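Local coordinates for protein agglutinin (Narcissus pseudonarcissus, PDB 3DZW) that binds mannose-containing glycans as a daffodil lectin, holding mannose in several similar pockets along the chain, at residues D49-L62 with Y65-G79. Residues are numbered along the deposited sequence; the frame is centred on the assembly and turned at random. Where two conformers were deposited one is given.
With MAN (alpha-D-mannopyranose), chain E; MAN (alpha-D-mannopyranose), chain B.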
loop_
_atom_site.group_PDB
_atom_site.type_symbol
_atom_site.label_atom_id
_atom_site.label_comp_id
_atom_site.label_asym_id
_atom_site.label_seq_id
_atom_site.Cartn_x
_atom_site.Cartn_y
_atom_site.Cartn_z
ATOM N N ASP A 49 -15.216 -24.275 -16.202
ATOM C CA ASP A 49 -15.901 -24.720 -15.011
ATOM C C ASP A 49 -16.286 -23.443 -14.178
ATOM O O ASP A 49 -16.121 -22.316 -14.669
ATOM C CB ASP A 49 -15.030 -25.707 -14.230
ATOM C CG ASP A 49 -15.841 -26.591 -13.269
ATOM O OD1 ASP A 49 -16.928 -26.164 -12.815
ATOM O OD2 ASP A 49 -15.378 -27.711 -12.971
ATOM N N ARG A 50 -16.782 -23.629 -12.946
ATOM C CA ARG A 50 -17.190 -22.519 -12.115
ATOM C C ARG A 50 -16.457 -22.574 -10.762
ATOM O O ARG A 50 -16.258 -23.651 -10.205
ATOM C CB ARG A 50 -18.689 -22.595 -11.879
ATOM C CG ARG A 50 -19.394 -21.262 -11.601
ATOM C CD ARG A 50 -19.643 -20.482 -12.925
ATOM N NE ARG A 50 -20.485 -19.274 -12.729
ATOM C CZ ARG A 50 -20.036 -18.009 -12.616
ATOM N NH1 ARG A 50 -18.743 -17.728 -12.704
ATOM N NH2 ARG A 50 -20.905 -17.016 -12.438
ATOM N N ARG A 51 -16.056 -21.409 -10.252
ATOM C CA ARG A 51 -15.352 -21.294 -8.931
ATOM C C ARG A 51 -14.044 -22.143 -8.769
ATOM O O ARG A 51 -13.982 -23.075 -7.951
ATOM C CB ARG A 51 -16.322 -21.596 -7.766
ATOM C CG ARG A 51 -17.491 -20.616 -7.670
ATOM C CD ARG A 51 -18.333 -20.854 -6.416
ATOM N NE ARG A 51 -17.541 -20.697 -5.179
ATOM C CZ ARG A 51 -17.288 -19.525 -4.563
ATOM N NH1 ARG A 51 -16.560 -19.512 -3.448
ATOM N NH2 ARG A 51 -17.751 -18.367 -5.055
ATOM N N CYS A 52 -13.026 -21.789 -9.545
ATOM C CA CYS A 52 -11.729 -22.432 -9.481
ATOM C C CYS A 52 -10.863 -21.652 -8.502
ATOM O O CYS A 52 -11.211 -20.527 -8.143
ATOM C CB CYS A 52 -11.065 -22.438 -10.848
ATOM S SG CYS A 52 -11.892 -23.447 -12.130
ATOM N N HIS A 53 -9.740 -22.243 -8.054
ATOM C CA HIS A 53 -8.817 -21.530 -7.144
ATOM C C HIS A 53 -7.375 -21.641 -7.657
ATOM O O HIS A 53 -7.032 -22.589 -8.368
ATOM C CB HIS A 53 -8.925 -22.030 -5.683
ATOM C CG HIS A 53 -8.342 -23.396 -5.447
ATOM N ND1 HIS A 53 -9.072 -24.554 -5.588
ATOM C CD2 HIS A 53 -7.102 -23.780 -5.051
ATOM C CE1 HIS A 53 -8.308 -25.594 -5.299
ATOM N NE2 HIS A 53 -7.107 -25.150 -4.973
ATOM N N LEU A 54 -6.549 -20.647 -7.303
ATOM C CA LEU A 54 -5.137 -20.597 -7.703
ATOM C C LEU A 54 -4.254 -20.953 -6.532
ATOM O O LEU A 54 -4.448 -20.434 -5.434
ATOM C CB LEU A 54 -4.781 -19.198 -8.197
ATOM C CG LEU A 54 -3.333 -18.948 -8.630
ATOM C CD1 LEU A 54 -2.972 -19.807 -9.829
ATOM C CD2 LEU A 54 -3.115 -17.470 -8.942
ATOM N N SER A 55 -3.265 -21.822 -6.761
ATOM C CA SER A 55 -2.354 -22.245 -5.695
ATOM C C SER A 55 -0.862 -22.128 -6.044
ATOM O O SER A 55 -0.401 -22.689 -7.045
ATOM C CB SER A 55 -2.652 -23.703 -5.304
ATOM O OG SER A 55 -1.759 -24.149 -4.290
ATOM N N MET A 56 -0.123 -21.367 -5.217
ATOM C CA MET A 56 1.322 -21.243 -5.345
ATOM C C MET A 56 1.823 -22.337 -4.422
ATOM O O MET A 56 1.768 -22.201 -3.190
ATOM C CB MET A 56 1.796 -19.869 -4.923
ATOM C CG MET A 56 3.336 -19.610 -4.959
ATOM S SD MET A 56 4.154 -19.647 -6.586
ATOM C CE MET A 56 4.267 -21.398 -6.915
ATOM N N GLN A 57 2.291 -23.437 -5.010
ATOM C CA GLN A 57 2.725 -24.631 -4.236
ATOM C C GLN A 57 4.170 -24.606 -3.712
ATOM O O GLN A 57 5.033 -23.872 -4.234
ATOM C CB GLN A 57 2.498 -25.882 -5.094
ATOM C CG GLN A 57 1.032 -26.064 -5.481
ATOM C CD GLN A 57 0.759 -27.309 -6.298
ATOM O OE1 GLN A 57 -0.394 -27.703 -6.457
ATOM N NE2 GLN A 57 1.815 -27.940 -6.819
ATOM N N SER A 58 4.421 -25.424 -2.682
ATOM C CA SER A 58 5.746 -25.524 -2.057
ATOM C C SER A 58 6.783 -26.215 -2.966
ATOM O O SER A 58 7.978 -26.190 -2.669
ATOM C CB SER A 58 5.650 -26.256 -0.710
ATOM O OG SER A 58 5.114 -27.558 -0.866
ATOM N N ASP A 59 6.318 -26.837 -4.064
ATOM C CA ASP A 59 7.221 -27.494 -5.019
ATOM C C ASP A 59 7.635 -26.481 -6.137
ATOM O O ASP A 59 8.415 -26.812 -7.024
ATOM C CB ASP A 59 6.624 -28.821 -5.606
ATOM C CG ASP A 59 5.376 -28.600 -6.504
ATOM O OD1 ASP A 59 4.820 -27.488 -6.534
ATOM O OD2 ASP A 59 4.963 -29.583 -7.183
ATOM N N GLY A 60 7.088 -25.243 -6.063
ATOM C CA GLY A 60 7.410 -24.173 -7.023
ATOM C C GLY A 60 6.462 -24.037 -8.211
ATOM O O GLY A 60 6.645 -23.150 -9.049
ATOM N N ASN A 61 5.437 -24.890 -8.271
ATOM C CA ASN A 61 4.496 -24.878 -9.366
ATOM C C ASN A 61 3.277 -23.987 -9.043
ATOM O O ASN A 61 2.748 -24.041 -7.928
ATOM C CB ASN A 61 4.058 -26.328 -9.673
ATOM C CG ASN A 61 3.579 -26.536 -11.147
ATOM O OD1 ASN A 61 3.746 -25.670 -12.013
ATOM N ND2 ASN A 61 3.033 -27.720 -11.419
ATOM N N LEU A 62 2.867 -23.146 -10.012
ATOM C CA LEU A 62 1.684 -22.263 -9.870
ATOM C C LEU A 62 0.580 -22.968 -10.611
ATOM O O LEU A 62 0.685 -23.154 -11.813
ATOM C CB LEU A 62 1.955 -20.881 -10.448
ATOM C CG LEU A 62 0.846 -19.814 -10.339
ATOM C CD1 LEU A 62 0.528 -19.492 -8.886
ATOM C CD2 LEU A 62 1.247 -18.546 -11.089
ATOM N N TYR A 65 -6.771 -24.962 -10.030
ATOM C CA TYR A 65 -7.542 -26.206 -9.786
ATOM C C TYR A 65 -9.045 -26.009 -9.964
ATOM O O TYR A 65 -9.591 -24.961 -9.618
ATOM C CB TYR A 65 -7.268 -26.759 -8.378
ATOM C CG TYR A 65 -5.908 -27.401 -8.199
ATOM C CD1 TYR A 65 -5.699 -28.724 -8.562
ATOM C CD2 TYR A 65 -4.839 -26.692 -7.641
ATOM C CE1 TYR A 65 -4.458 -29.337 -8.400
ATOM C CE2 TYR A 65 -3.583 -27.297 -7.468
ATOM C CZ TYR A 65 -3.406 -28.628 -7.857
ATOM O OH TYR A 65 -2.178 -29.248 -7.701
ATOM N N SER A 66 -9.709 -27.041 -10.492
ATOM C CA SER A 66 -11.139 -27.022 -10.701
ATOM C C SER A 66 -11.842 -27.269 -9.376
ATOM O O SER A 66 -11.192 -27.635 -8.401
ATOM C CB SER A 66 -11.534 -28.114 -11.675
ATOM O OG SER A 66 -11.371 -29.393 -11.081
ATOM N N PRO A 67 -13.191 -27.037 -9.317
ATOM C CA PRO A 67 -13.923 -27.335 -8.078
ATOM C C PRO A 67 -13.768 -28.827 -7.614
ATOM O O PRO A 67 -13.958 -29.117 -6.425
ATOM C CB PRO A 67 -15.385 -27.009 -8.435
ATOM C CG PRO A 67 -15.418 -26.897 -9.911
ATOM C CD PRO A 67 -14.074 -26.438 -10.329
ATOM N N ARG A 68 -13.452 -29.749 -8.555
ATOM C CA ARG A 68 -13.213 -31.178 -8.197
ATOM C C ARG A 68 -11.706 -31.469 -7.924
ATOM O O ARG A 68 -11.281 -32.633 -7.911
ATOM C CB ARG A 68 -13.779 -32.170 -9.252
ATOM C CG ARG A 68 -15.322 -32.328 -9.229
ATOM C CD ARG A 68 -16.050 -31.274 -9.995
ATOM N NE ARG A 68 -15.916 -31.484 -11.446
ATOM C CZ ARG A 68 -16.667 -32.341 -12.170
ATOM N NH1 ARG A 68 -17.610 -33.104 -11.584
ATOM N NH2 ARG A 68 -16.465 -32.452 -13.483
ATOM N N ASN A 69 -10.921 -30.397 -7.713
ATOM C CA ASN A 69 -9.481 -30.494 -7.394
ATOM C C ASN A 69 -8.604 -31.139 -8.493
ATOM O O ASN A 69 -7.641 -31.859 -8.195
ATOM C CB ASN A 69 -9.290 -31.220 -6.034
ATOM C CG ASN A 69 -10.023 -30.510 -4.875
ATOM O OD1 ASN A 69 -10.522 -31.159 -3.959
ATOM N ND2 ASN A 69 -10.100 -29.179 -4.938
ATOM N N ASN A 70 -8.954 -30.871 -9.756
ATOM C CA ASN A 70 -8.196 -31.353 -10.895
ATOM C C ASN A 70 -7.507 -30.163 -11.530
ATOM O O ASN A 70 -8.141 -29.115 -11.718
ATOM C CB ASN A 70 -9.102 -32.027 -11.918
ATOM C CG ASN A 70 -9.792 -33.297 -11.374
ATOM O OD1 ASN A 70 -10.952 -33.553 -11.683
ATOM N ND2 ASN A 70 -9.074 -34.077 -10.564
ATOM N N PRO A 71 -6.193 -30.289 -11.852
ATOM C CA PRO A 71 -5.521 -29.145 -12.489
ATOM C C PRO A 71 -6.056 -28.837 -13.884
ATOM O O PRO A 71 -6.341 -29.759 -14.649
ATOM C CB PRO A 71 -4.050 -29.603 -12.589
ATOM C CG PRO A 71 -3.938 -30.811 -11.748
ATOM C CD PRO A 71 -5.276 -31.424 -11.649
ATOM N N ILE A 72 -6.228 -27.547 -14.193
ATOM C CA ILE A 72 -6.686 -27.117 -15.542
ATOM C C ILE A 72 -5.643 -26.181 -16.222
ATOM O O ILE A 72 -5.784 -25.846 -17.393
ATOM C CB ILE A 72 -8.106 -26.463 -15.527
ATOM C CG1 ILE A 72 -8.118 -25.148 -14.731
ATOM C CG2 ILE A 72 -9.135 -27.452 -14.977
ATOM C CD1 ILE A 72 -9.468 -24.437 -14.746
ATOM N N TRP A 73 -4.613 -25.776 -15.456
ATOM C CA TRP A 73 -3.527 -24.933 -15.950
ATOM C C TRP A 73 -2.407 -24.933 -14.939
ATOM O O TRP A 73 -2.657 -24.987 -13.724
ATOM C CB TRP A 73 -3.983 -23.484 -16.191
ATOM C CG TRP A 73 -2.859 -22.587 -16.766
ATOM C CD1 TRP A 73 -2.614 -22.329 -18.085
ATOM C CD2 TRP A 73 -1.840 -21.878 -16.022
ATOM N NE1 TRP A 73 -1.518 -21.495 -18.214
ATOM C CE2 TRP A 73 -1.024 -21.206 -16.966
ATOM C CE3 TRP A 73 -1.542 -21.747 -14.655
ATOM C CZ2 TRP A 73 0.070 -20.409 -16.584
ATOM C CZ3 TRP A 73 -0.450 -20.954 -14.280
ATOM C CH2 TRP A 73 0.338 -20.297 -15.246
ATOM N N ALA A 74 -1.156 -24.882 -15.431
ATOM C CA ALA A 74 0.022 -24.839 -14.548
ATOM C C ALA A 74 1.217 -24.188 -15.235
ATOM O O ALA A 74 1.353 -24.243 -16.463
ATOM C CB ALA A 74 0.386 -26.239 -14.070
ATOM N N SER A 75 2.088 -23.574 -14.431
ATOM C CA SER A 75 3.294 -22.928 -14.945
ATOM C C SER A 75 4.384 -23.955 -15.339
ATOM O O SER A 75 5.372 -23.600 -16.022
ATOM C CB SER A 75 3.847 -21.923 -13.910
ATOM O OG SER A 75 4.136 -22.553 -12.664
ATOM N N ASN A 76 4.196 -25.220 -14.921
ATOM C CA ASN A 76 5.147 -26.306 -15.206
ATOM C C ASN A 76 6.535 -26.025 -14.601
ATOM O O ASN A 76 7.569 -26.283 -15.235
ATOM C CB ASN A 76 5.254 -26.582 -16.732
ATOM C CG ASN A 76 3.921 -27.016 -17.359
ATOM O OD1 ASN A 76 3.116 -27.731 -16.734
ATOM N ND2 ASN A 76 3.701 -26.613 -18.602
ATOM N N THR A 77 6.543 -25.498 -13.366
ATOM C CA THR A 77 7.789 -25.166 -12.655
ATOM C C THR A 77 7.937 -25.943 -11.333
ATOM O O THR A 77 8.583 -25.464 -10.384
ATOM C CB THR A 77 7.893 -23.633 -12.387
ATOM O OG1 THR A 77 6.733 -23.183 -11.665
ATOM C CG2 THR A 77 7.993 -22.878 -13.684
ATOM N N GLY A 78 7.345 -27.142 -11.277
ATOM C CA GLY A 78 7.429 -27.989 -10.089
ATOM C C GLY A 78 8.822 -28.583 -9.986
ATOM O O GLY A 78 9.389 -29.024 -10.984
ATOM N N GLY A 79 9.382 -28.584 -8.780
ATOM C CA GLY A 79 10.721 -29.113 -8.566
ATOM C C GLY A 79 11.025 -29.376 -7.109
ATOM O O GLY A 79 10.257 -30.047 -6.420
HETATM C C1 MAN E . 3.121 -31.121 -10.802
HETATM C C2 MAN E . 2.723 -31.031 -9.256
HETATM C C3 MAN E . 1.258 -31.308 -8.989
HETATM C C4 MAN E . 0.373 -30.537 -9.969
HETATM C C5 MAN E . 0.716 -30.863 -11.435
HETATM C C6 MAN E . -0.114 -30.028 -12.391
HETATM O O1 MAN E . 3.933 -32.316 -11.258
HETATM O O2 MAN E . 3.046 -29.744 -8.813
HETATM O O3 MAN E . 0.946 -30.913 -7.667
HETATM O O4 MAN E . -0.988 -30.843 -9.732
HETATM O O5 MAN E . 2.076 -30.598 -11.754
HETATM O O6 MAN E . 0.362 -30.219 -13.717
HETATM C C1 MAN B . 0.626 -32.037 -6.835
HETATM C C2 MAN B . 0.087 -31.512 -5.508
HETATM C C3 MAN B . 1.217 -30.921 -4.655
HETATM C C4 MAN B . 2.364 -31.902 -4.544
HETATM C C5 MAN B . 2.810 -32.332 -5.923
HETATM C C6 MAN B . 3.950 -33.352 -5.836
HETATM O O2 MAN B . -0.557 -32.567 -4.824
HETATM O O3 MAN B . 0.748 -30.601 -3.363
HETATM O O4 MAN B . 3.437 -31.284 -3.874
HETATM O O5 MAN B . 1.719 -32.911 -6.612
HETATM O O6 MAN B . 4.299 -33.795 -7.130
HETATM O O HOH W 1 -11.528 -25.276 -6.298
HETATM O O HOH W 2 2.726 -28.986 -14.279
#
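Tyr65 and Gln57 meet at the sugar: the tyrosine hydroxyl OH donates to Gln57 OE1 over 2.7 Å, in the carbonyl plane, with the amide only 25° from the ring plane. The same hydroxyl accepts from O4 of the mannose of chain E. Gln57, extended beyond CG, suits its place because an amide offers both signs: OE1 fixes the tyrosine, while NE2 serves O3 and, more weakly, O2 of that mannose. NE2 also donates to Asp59 OD1, which takes the backbone N of Asn61 from the opposite face in an Asx turn. That grip on OD1 leaves Asp59 OD2 to receive O2 of the same mannose at 2.5 Å, a hydroxyl that is axial in mannose.

The tight part lies behind the sugar. Ser75 and Leu62 exchange bonds, the serine OG taking the leucine N at 3.0 Å. Ser75 OG donates to Thr77 OG1, which in turn donates to Gly60 O over 2.6 Å. Asn61, its CG anti to the backbone N (chi1 -155°), sends OD1 to Thr77 N, which lies well above the carbonyl plane, and ND2 toward the sugar. Glycine fits at Gly60, whose phi is positive (94°): a CB would jam against Asp59 O and crowd Thr77 O. Trp102 of a second subunit packs on Leu62, Ser75 and Thr77.

The other end is looser. His53 and Tyr65 form an antiparallel hydrogen-bonded pair, their rings nearly parallel but slid apart, centroids 5.6 Å from each other; a water links His53 ND1 to Ser66 O. Beyond Cys52, disulfide-bonded to Cys29, the exposed Pro67 ring lies against the Asp49 carboxylate, CG 3.2 Å from OD2, and the Arg68 guanidinium lies near Asp49 OD2 but beyond salt-bridge range. Glutamine, aspartate, asparagine and tyrosine round one mannose are the QxDxNxVxY site of the monocot mannose-binding lectins, a beta-prism II fold.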